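Local coordinates for histidine-containing phosphotransfer protein 2 (Oryza sativa, PDB 1YVI) that relays phosphoryl groups between cytokinin sensor histidine kinases and B-type response regulators as a histidine-containing phosphotransfer mediator in rice, at residues D8-T11 and A12-S16; P68-F72 and D73-A77; D55-I58 and N59-T63. One frame throughout, in Å; residues are numbered along the deposited sequence.

Contact 1: D8-T11 and A12-S16; sequences DQLT and ALLSS
Leu10 and Leu14, one helical turn apart, make the apolar part of this local contact. Leu10 CG stands 4.0 Å from Leu14 CD1, and the methyl carbon Leu10 CD1 meets the branch point Leu14 CG at 4.1 Å; the two side chains pass each other at a slant. The torsions bring them together: Leu10 carries CG anti to its own N (chi1 -180°), and its CD1 methyl points forward toward Leu14, while Leu14 swings CG to the side of its backbone N (chi1 -57°), back over the preceding turn. That same swing sets Leu14 CG 3.3 Å from Leu10 O, a snug fit of branch against carbonyl.

All this happens on helix 2-19, an N-terminal helix that packs against the C-terminal part of helix 110-142. Leu10 touches Met134 and Glu138 there, and Leu13 touches Lys130 and Met134. Leu14 faces helix 25-34 through Phe27 and Gln31. With Leu14 cut back to an alanine, Leu10 would probably lose its neighbour on this turn and a gap would be likely to open beside Phe27 and Gln31.

The backbone bonds are regular alpha-helical i to i+4 pairs: Ala12 N to Asp8 O, Leu13 N to Gln9 O, Leu14 N to Leu10 O at 2.9 Å and Ser15 N to Thr11 O.

Two hydroxyls also bond back to the backbone. Ser16 OG donates to Leu13 O at 2.9 Å, adding a side-chain bond to a carbonyl three residues back. Thr11 OG1, beside its own backbone N, bonds Arg7 O, four residues back. Gln9 NE2 adds a weak bond to Ala5 O.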
ATOM      1  N   ASP A   8       4.736 -22.333  -6.982  1.00 22.67           N
ATOM      2  CA  ASP A   8       6.088 -22.037  -6.578  1.00 25.67           C
ATOM      3  C   ASP A   8       6.491 -20.627  -6.944  1.00 24.13           C
ATOM      4  O   ASP A   8       7.260 -20.012  -6.221  1.00 18.74           O
ATOM      5  CB  ASP A   8       7.090 -23.007  -7.215  1.00 25.26           C
ATOM      6  CG  ASP A   8       7.033 -24.412  -6.586  1.00 31.79           C
ATOM      7  OD1 ASP A   8       6.493 -24.593  -5.449  1.00 24.32           O
ATOM      8  OD2 ASP A   8       7.544 -25.330  -7.253  1.00 35.16           O
ATOM      9  N   GLN A   9       6.054 -20.178  -8.114  1.00 18.17           N
ATOM     10  CA  GLN A   9       6.205 -18.769  -8.508  1.00 25.00           C
ATOM     11  C   GLN A   9       5.569 -17.825  -7.470  1.00 21.56           C
ATOM     12  O   GLN A   9       6.173 -16.851  -7.054  1.00 22.82           O
ATOM     13  CB  GLN A   9       5.571 -18.541  -9.869  1.00 24.99           C
ATOM     14  CG  GLN A   9       6.427 -19.083 -10.989  1.00 31.98           C
ATOM     15  CD  GLN A   9       5.689 -19.111 -12.321  1.00 35.81           C
ATOM     16  OE1 GLN A   9       5.463 -18.066 -12.932  1.00 37.86           O
ATOM     17  NE2 GLN A   9       5.308 -20.322 -12.784  1.00 41.57           N
ATOM     18  N   LEU A  10       4.343 -18.113  -7.075  1.00 19.24           N
ATOM     19  CA  LEU A  10       3.680 -17.305  -6.067  1.00 20.39           C
ATOM     20  C   LEU A  10       4.377 -17.357  -4.711  1.00 21.08           C
ATOM     21  O   LEU A  10       4.494 -16.336  -4.037  1.00 17.32           O
ATOM     22  CB  LEU A  10       2.209 -17.718  -5.963  1.00 20.09           C
ATOM     23  CG  LEU A  10       1.363 -16.938  -4.935  1.00 23.50           C
ATOM     24  CD1 LEU A  10       1.345 -15.407  -5.304  1.00 19.03           C
ATOM     25  CD2 LEU A  10      -0.076 -17.508  -4.785  1.00 20.94           C
ATOM     26  N   THR A  11       4.843 -18.544  -4.290  1.00 17.57           N
ATOM     27  CA  THR A  11       5.555 -18.693  -3.026  1.00 19.94           C
ATOM     28  C   THR A  11       6.838 -17.861  -3.040  1.00 18.96           C
ATOM     29  O   THR A  11       7.160 -17.163  -2.064  1.00 16.63           O
ATOM     30  CB  THR A  11       5.903 -20.192  -2.796  1.00 21.45           C
ATOM     31  OG1 THR A  11       4.672 -20.897  -2.640  1.00 17.90           O
ATOM     32  CG2 THR A  11       6.794 -20.402  -1.552  1.00 23.63           C
ATOM     33  N   ALA A  12       7.564 -17.951  -4.160  1.00 15.93           N
ATOM     34  CA  ALA A  12       8.771 -17.184  -4.352  1.00 18.43           C
ATOM     35  C   ALA A  12       8.496 -15.681  -4.246  1.00 16.39           C
ATOM     36  O   ALA A  12       9.194 -14.954  -3.533  1.00 20.75           O
ATOM     37  CB  ALA A  12       9.404 -17.524  -5.698  1.00 21.73           C
ATOM     38  N   LEU A  13       7.494 -15.207  -4.971  1.00 19.17           N
ATOM     39  CA  LEU A  13       7.114 -13.771  -4.871  1.00 19.39           C
ATOM     40  C   LEU A  13       6.765 -13.331  -3.451  1.00 20.06           C
ATOM     41  O   LEU A  13       7.322 -12.338  -2.966  1.00 18.07           O
ATOM     42  CB  LEU A  13       5.948 -13.443  -5.788  1.00 19.95           C
ATOM     43  CG  LEU A  13       5.432 -11.994  -5.765  1.00 16.76           C
ATOM     44  CD1 LEU A  13       6.507 -11.040  -6.307  1.00 20.87           C
ATOM     45  CD2 LEU A  13       4.223 -11.928  -6.650  1.00 17.39           C
ATOM     46  N   LEU A  14       5.815 -14.016  -2.805  1.00 14.61           N
ATOM     47  CA  LEU A  14       5.455 -13.682  -1.412  1.00 18.32           C
ATOM     48  C   LEU A  14       6.662 -13.699  -0.479  1.00 21.29           C
ATOM     49  O   LEU A  14       6.818 -12.789   0.357  1.00 21.90           O
ATOM     50  CB  LEU A  14       4.362 -14.605  -0.848  1.00 19.86           C
ATOM     51  CG  LEU A  14       3.055 -14.637  -1.638  1.00 21.34           C
ATOM     52  CD1 LEU A  14       2.213 -15.860  -1.226  1.00 26.04           C
ATOM     53  CD2 LEU A  14       2.336 -13.321  -1.468  1.00 24.31           C
ATOM     54  N   SER A  15       7.521 -14.711  -0.595  1.00 18.26           N
ATOM     55  CA  SER A  15       8.688 -14.764   0.276  1.00 23.33           C
ATOM     56  C   SER A  15       9.601 -13.526   0.082  1.00 23.16           C
ATOM     57  O   SER A  15      10.081 -12.912   1.042  1.00 22.35           O
ATOM     58  CB  SER A  15       9.443 -16.085   0.080  1.00 23.78           C
ATOM     59  OG  SER A  15      10.837 -15.910   0.223  1.00 34.19           O
ATOM     60  N   SER A  16       9.813 -13.138  -1.154  1.00 22.38           N
ATOM     61  CA  SER A  16      10.643 -11.970  -1.411  1.00 24.15           C
ATOM     62  C   SER A  16       9.965 -10.656  -0.916  1.00 22.49           C
ATOM     63  O   SER A  16      10.647  -9.715  -0.528  1.00 23.29           O
ATOM     64  CB  SER A  16      10.997 -11.911  -2.895  1.00 24.30           C
ATOM     65  OG  SER A  16       9.913 -11.333  -3.615  1.00 32.37           O
TER

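Contact 2: P68-F72 and D73-A77; sequences PVVNF and DKVDA
The N-cap of helix 72-89 is formed where Asn71 reaches over the first turn to Lys74. Asn71 OD1 accepts from Lys74 N at 3.2 Å, with a fairly straight N-H (153°). The donor lies above the plane of the amide, 70° out of it. With CG anti to the backbone N (chi1 180°), the Asn71 side chain crosses that of Lys74 at about a right angle, with Asn71 ND2 3.5 Å from Lys74 CB. The extended lysine chain then runs on away from the cap.

Backbone bonds take over at once: Val75 N gives a straight bond to Asn71 O, which also receives a weak one from Lys74 N, and Asp76 N bonds Phe72 O. Asp76 turns its carboxylate to a salt bridge with Arg102.

On the apolar side, Val70 CG1 sits over the centre of the Phe72 ring, 3.5 Å above its plane, and meets Val75 CG2 at 4.0 Å. Val75 itself packs on helices 42-65 and 92-106. An asparagine whose side-chain oxygen accepts an N-H of the first turn, at the end of an inter-helix loop, is the classic helix N-cap.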
ATOM      1  N   PRO A  68      -4.186  27.191  -3.245  1.00 27.57           N
ATOM      2  CA  PRO A  68      -3.504  28.419  -2.772  1.00 27.61           C
ATOM      3  C   PRO A  68      -3.313  28.427  -1.261  1.00 26.42           C
ATOM      4  O   PRO A  68      -2.246  28.747  -0.771  1.00 25.04           O
ATOM      5  CB  PRO A  68      -4.492  29.558  -3.181  1.00 28.18           C
ATOM      6  CG  PRO A  68      -5.243  29.045  -4.289  1.00 32.67           C
ATOM      7  CD  PRO A  68      -5.366  27.521  -4.071  1.00 28.75           C
ATOM      8  N   VAL A  69      -4.358  28.042  -0.531  1.00 23.42           N
ATOM      9  CA  VAL A  69      -4.244  27.892   0.896  1.00 24.11           C
ATOM     10  C   VAL A  69      -4.362  26.383   1.196  1.00 19.62           C
ATOM     11  O   VAL A  69      -5.310  25.745   0.754  1.00 19.41           O
ATOM     12  CB  VAL A  69      -5.352  28.744   1.605  1.00 24.57           C
ATOM     13  CG1 VAL A  69      -5.305  28.591   3.108  1.00 26.24           C
ATOM     14  CG2 VAL A  69      -5.187  30.263   1.207  1.00 28.96           C
ATOM     15  N   VAL A  70      -3.390  25.808   1.884  1.00 17.43           N
ATOM     16  CA  VAL A  70      -3.420  24.359   2.094  1.00 16.03           C
ATOM     17  C   VAL A  70      -4.165  24.105   3.387  1.00 18.93           C
ATOM     18  O   VAL A  70      -3.892  24.760   4.416  1.00 17.28           O
ATOM     19  CB  VAL A  70      -2.019  23.744   2.167  1.00 14.19           C
ATOM     20  CG1 VAL A  70      -2.127  22.278   2.554  1.00 12.64           C
ATOM     21  CG2 VAL A  70      -1.334  23.854   0.801  1.00 15.53           C
ATOM     22  N   ASN A  71      -5.116  23.166   3.340  1.00 17.44           N
ATOM     23  CA  ASN A  71      -5.810  22.753   4.564  1.00 16.06           C
ATOM     24  C   ASN A  71      -4.974  21.610   5.144  1.00 17.94           C
ATOM     25  O   ASN A  71      -5.201  20.457   4.778  1.00 14.30           O
ATOM     26  CB  ASN A  71      -7.198  22.252   4.212  1.00 15.56           C
ATOM     27  CG  ASN A  71      -7.977  21.802   5.420  1.00 20.34           C
ATOM     28  OD1 ASN A  71      -7.446  21.644   6.523  1.00 17.79           O
ATOM     29  ND2 ASN A  71      -9.272  21.639   5.222  1.00 22.31           N
ATOM     30  N   PHE A  72      -4.036  21.937   6.047  1.00 15.74           N
ATOM     31  CA  PHE A  72      -3.137  20.940   6.610  1.00 16.02           C
ATOM     32  C   PHE A  72      -3.842  19.936   7.524  1.00 18.93           C
ATOM     33  O   PHE A  72      -3.387  18.820   7.675  1.00 13.31           O
ATOM     34  CB  PHE A  72      -1.952  21.636   7.334  1.00 16.77           C
ATOM     35  CG  PHE A  72      -0.983  22.305   6.379  1.00 13.64           C
ATOM     36  CD1 PHE A  72      -0.127  21.524   5.611  1.00 12.95           C
ATOM     37  CD2 PHE A  72      -0.974  23.699   6.217  1.00 15.23           C
ATOM     38  CE1 PHE A  72       0.755  22.103   4.678  1.00 13.58           C
ATOM     39  CE2 PHE A  72      -0.093  24.312   5.297  1.00 16.47           C
ATOM     40  CZ  PHE A  72       0.784  23.483   4.514  1.00 10.61           C
ATOM     41  N   ASP A  73      -4.944  20.328   8.151  1.00 13.44           N
ATOM     42  CA  ASP A  73      -5.699  19.375   8.975  1.00 16.74           C
ATOM     43  C   ASP A  73      -6.277  18.251   8.128  1.00 14.01           C
ATOM     44  O   ASP A  73      -6.252  17.117   8.563  1.00 15.89           O
ATOM     45  CB  ASP A  73      -6.862  20.068   9.669  1.00 16.92           C
ATOM     46  CG  ASP A  73      -6.410  21.042  10.725  1.00 23.58           C
ATOM     47  OD1 ASP A  73      -5.362  20.832  11.371  1.00 29.60           O
ATOM     48  OD2 ASP A  73      -7.179  21.960  10.960  1.00 31.64           O
ATOM     49  N   LYS A  74      -6.729  18.582   6.911  1.00 12.10           N
ATOM     50  CA  LYS A  74      -7.296  17.612   5.985  1.00 13.84           C
ATOM     51  C   LYS A  74      -6.219  16.748   5.317  1.00 13.44           C
ATOM     52  O   LYS A  74      -6.372  15.522   5.171  1.00 13.25           O
ATOM     53  CB  LYS A  74      -8.192  18.311   4.957  1.00 15.69           C
ATOM     54  CG  LYS A  74      -9.106  17.325   4.193  1.00 19.90           C
ATOM     55  CD  LYS A  74     -10.065  18.093   3.250  1.00 20.14           C
ATOM     56  CE  LYS A  74     -10.936  17.111   2.407  1.00 27.90           C
ATOM     57  NZ  LYS A  74     -12.121  17.823   1.781  1.00 29.43           N
ATOM     58  N   VAL A  75      -5.091  17.350   4.966  1.00 11.36           N
ATOM     59  CA  VAL A  75      -3.931  16.527   4.614  1.00  9.62           C
ATOM     60  C   VAL A  75      -3.588  15.483   5.655  1.00  9.95           C
ATOM     61  O   VAL A  75      -3.371  14.297   5.353  1.00 13.00           O
ATOM     62  CB  VAL A  75      -2.688  17.452   4.284  1.00 13.99           C
ATOM     63  CG1 VAL A  75      -1.443  16.570   3.882  1.00 16.01           C
ATOM     64  CG2 VAL A  75      -3.081  18.436   3.125  1.00 11.03           C
ATOM     65  N   ASP A  76      -3.491  15.913   6.887  1.00  9.55           N
ATOM     66  CA  ASP A  76      -3.106  15.051   7.987  1.00 13.64           C
ATOM     67  C   ASP A  76      -4.157  13.925   8.115  1.00 11.71           C
ATOM     68  O   ASP A  76      -3.814  12.748   8.275  1.00 13.86           O
ATOM     69  CB  ASP A  76      -3.071  15.945   9.230  1.00 13.46           C
ATOM     70  CG  ASP A  76      -2.240  15.401  10.364  1.00 17.90           C
ATOM     71  OD1 ASP A  76      -1.642  14.320  10.292  1.00 19.55           O
ATOM     72  OD2 ASP A  76      -2.218  16.088  11.404  1.00 17.23           O
ATOM     73  N   ALA A  77      -5.433  14.287   8.066  1.00 12.25           N
ATOM     74  CA  ALA A  77      -6.533  13.278   8.105  1.00 14.53           C
ATOM     75  C   ALA A  77      -6.408  12.266   6.959  1.00 11.03           C
ATOM     76  O   ALA A  77      -6.599  11.103   7.219  1.00 11.36           O
ATOM     77  CB  ALA A  77      -7.900  13.961   8.035  1.00 10.29           C
TER

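Contact 3: D55-I58 and N59-T63; sequences DRII and NEIAT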
ATOM      1  N   ASP A  55      -4.249   4.719  -4.173  1.00 11.87           N
ATOM      2  CA  ASP A  55      -4.078   5.582  -5.332  1.00 15.05           C
ATOM      3  C   ASP A  55      -5.047   6.789  -5.292  1.00 12.54           C
ATOM      4  O   ASP A  55      -4.664   7.936  -5.579  1.00 13.02           O
ATOM      5  CB  ASP A  55      -4.315   4.770  -6.602  1.00 14.46           C
ATOM      6  CG  ASP A  55      -4.402   5.664  -7.832  1.00 28.72           C
ATOM      7  OD1 ASP A  55      -3.353   6.160  -8.260  1.00 22.32           O
ATOM      8  OD2 ASP A  55      -5.529   5.924  -8.300  1.00 29.17           O
ATOM      9  N   ARG A  56      -6.284   6.530  -4.923  1.00  9.79           N
ATOM     10  CA  ARG A  56      -7.286   7.589  -4.748  1.00 12.86           C
ATOM     11  C   ARG A  56      -6.873   8.589  -3.677  1.00 13.32           C
ATOM     12  O   ARG A  56      -7.022   9.830  -3.844  1.00 13.52           O
ATOM     13  CB  ARG A  56      -8.640   6.972  -4.344  1.00 12.61           C
ATOM     14  CG  ARG A  56      -9.733   7.976  -4.226  1.00 17.12           C
ATOM     15  CD  ARG A  56     -11.043   7.389  -3.741  1.00 17.81           C
ATOM     16  NE  ARG A  56     -10.867   6.514  -2.580  1.00 26.86           N
ATOM     17  CZ  ARG A  56     -10.865   6.928  -1.320  1.00 30.20           C
ATOM     18  NH1 ARG A  56     -11.028   8.215  -1.008  1.00 30.62           N
ATOM     19  NH2 ARG A  56     -10.700   6.042  -0.368  1.00 32.21           N
ATOM     20  N   ILE A  57      -6.424   8.093  -2.531  1.00 11.12           N
ATOM     21  CA  ILE A  57      -6.042   8.997  -1.446  1.00 10.37           C
ATOM     22  C   ILE A  57      -4.785   9.811  -1.781  1.00 11.51           C
ATOM     23  O   ILE A  57      -4.678  10.964  -1.404  1.00 13.13           O
ATOM     24  CB  ILE A  57      -5.797   8.191  -0.120  1.00 14.89           C
ATOM     25  CG1 ILE A  57      -7.107   7.660   0.443  1.00 13.56           C
ATOM     26  CG2 ILE A  57      -5.136   9.083   0.987  1.00 11.09           C
ATOM     27  CD1 ILE A  57      -6.912   6.415   1.329  1.00 22.37           C
ATOM     28  N   ILE A  58      -3.780   9.158  -2.339  1.00 10.87           N
ATOM     29  CA  ILE A  58      -2.560   9.878  -2.773  1.00 14.93           C
ATOM     30  C   ILE A  58      -2.982  11.039  -3.694  1.00 15.65           C
ATOM     31  O   ILE A  58      -2.541  12.185  -3.526  1.00 15.65           O
ATOM     32  CB  ILE A  58      -1.588   8.928  -3.511  1.00 12.21           C
ATOM     33  CG1 ILE A  58      -0.967   7.958  -2.475  1.00 14.19           C
ATOM     34  CG2 ILE A  58      -0.539   9.750  -4.358  1.00 11.72           C
ATOM     35  CD1 ILE A  58      -0.158   6.805  -3.025  1.00 13.53           C
ATOM     36  N   ASN A  59      -3.876  10.754  -4.645  1.00 16.25           N
ATOM     37  CA  ASN A  59      -4.331  11.806  -5.571  1.00 14.15           C
ATOM     38  C   ASN A  59      -5.121  12.875  -4.866  1.00 13.43           C
ATOM     39  O   ASN A  59      -4.974  14.045  -5.206  1.00 16.57           O
ATOM     40  CB  ASN A  59      -5.163  11.221  -6.691  1.00 16.37           C
ATOM     41  CG  ASN A  59      -4.345  10.344  -7.616  1.00 23.82           C
ATOM     42  OD1 ASN A  59      -3.146  10.533  -7.764  1.00 27.46           O
ATOM     43  ND2 ASN A  59      -5.018   9.394  -8.281  1.00 33.13           N
ATOM     44  N   GLU A  60      -5.922  12.529  -3.850  1.00 12.30           N
ATOM     45  CA  GLU A  60      -6.636  13.580  -3.072  1.00 12.38           C
ATOM     46  C   GLU A  60      -5.681  14.473  -2.278  1.00 13.84           C
ATOM     47  O   GLU A  60      -5.911  15.685  -2.140  1.00 13.23           O
ATOM     48  CB  GLU A  60      -7.680  13.009  -2.073  1.00 14.05           C
ATOM     49  CG  GLU A  60      -8.765  12.175  -2.691  1.00 17.97           C
ATOM     50  CD  GLU A  60      -9.893  12.954  -3.365  1.00 35.17           C
ATOM     51  OE1 GLU A  60      -9.811  14.207  -3.464  1.00 30.02           O
ATOM     52  OE2 GLU A  60     -10.876  12.286  -3.801  1.00 36.74           O
ATOM     53  N   ILE A  61      -4.690  13.863  -1.648  1.00 13.45           N
ATOM     54  CA  ILE A  61      -3.656  14.646  -0.979  1.00 12.15           C
ATOM     55  C   ILE A  61      -2.926  15.589  -1.964  1.00 14.26           C
ATOM     56  O   ILE A  61      -2.780  16.785  -1.670  1.00 12.51           O
ATOM     57  CB  ILE A  61      -2.628  13.744  -0.303  1.00  9.31           C
ATOM     58  CG1 ILE A  61      -3.307  12.977   0.884  1.00 12.85           C
ATOM     59  CG2 ILE A  61      -1.487  14.593   0.347  1.00 10.74           C
ATOM     60  CD1 ILE A  61      -2.465  11.730   1.337  1.00  9.39           C
ATOM     61  N   ALA A  62      -2.480  15.055  -3.112  1.00 14.84           N
ATOM     62  CA  ALA A  62      -1.851  15.901  -4.163  1.00 14.40           C
ATOM     63  C   ALA A  62      -2.689  17.130  -4.467  1.00 14.16           C
ATOM     64  O   ALA A  62      -2.165  18.262  -4.500  1.00 16.96           O
ATOM     65  CB  ALA A  62      -1.531  15.087  -5.442  1.00 12.31           C
ATOM     66  N   THR A  63      -3.980  16.942  -4.663  1.00 15.45           N
ATOM     67  CA  THR A  63      -4.908  18.036  -4.928  1.00 16.80           C
ATOM     68  C   THR A  63      -4.971  19.051  -3.811  1.00 18.83           C
ATOM     69  O   THR A  63      -4.943  20.270  -4.077  1.00 19.48           O
ATOM     70  CB  THR A  63      -6.337  17.518  -5.250  1.00 17.68           C
ATOM     71  OG1 THR A  63      -6.247  16.735  -6.420  1.00 21.94           O
ATOM     72  CG2 THR A  63      -7.340  18.647  -5.466  1.00 20.49           C
TER
HETATM   73  O   HOH W   1      -2.742   7.775 -10.097  1.00 34.17           O
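Different chi1 choices bring Asp55 and Asn59 to the same side of the helix: Asp55 holds CG anti to its backbone N (170°), whereas Asn59 turns CG in beside its own N (-67°) and so leans back over the preceding turn. The carboxylate and the amide cross with their planes nearly perpendicular (86°), and Asp55 OD2 comes no nearer to Asn59 ND2 than 3.5 Å. A water may span the pair instead, but the bridge is tentative: its 2.5 Å to Asp55 OD1, to which it donates, is suspiciously short, and the bond it accepts from Asn59 ND2 at 3.3 Å is weak. The amide also lies close to the backbone, with Asn59 CG 3.2 Å from Asp55 O.

On another face of the helix, Ile57 CG2 meets Ile61 CD1 at 3.8 Å, the two side chains crossing at a slant. This face packs on helix 72-89 within the four-helix bundle of the HPt fold: Ile57 touches Gln81, and Ile61 touches Tyr78 and Val79. Ile58 packs on helix 110-142, against Val120, Arg121 and Phe124.

Main-chain bonds run i to i+4 throughout, from Asn59 N to Asp55 O through to Ala62 N on Ile58 O.

Glu60 CG lies 3.1 Å from Arg56 O, and the chain bends beyond it at chi2. Its carboxylate stops short of the guanidinium: Arg56 NH1 and Glu60 OE2 are 4.9 Å apart, so any attraction between these opposite charges probably acts at a distance. Arg56 instead has a weak, long ion pair with Asp53.

Contacts 2 and 3 are neighbours, their centres about 12 Å apart, on two successive helices of the HPt bundle. They touch where Val75 CG1 packs on Ile61 CG2 at 4.0 Å, so the first turn of helix 72-89 is anchored on helix 42-65. Helix 72-89 also carries His80, the predicted phosphorylation site, unmodified here and only a few residues beyond 73-77. Contact 1 stands apart on helix 2-19, across the centre of the chain: centre to centre it lies about 40 Å from contact 2 and 30 Å from contact 3, with nearest atoms about 27 and 19 Å away. Helix 110-142 is touched by side chains from all three.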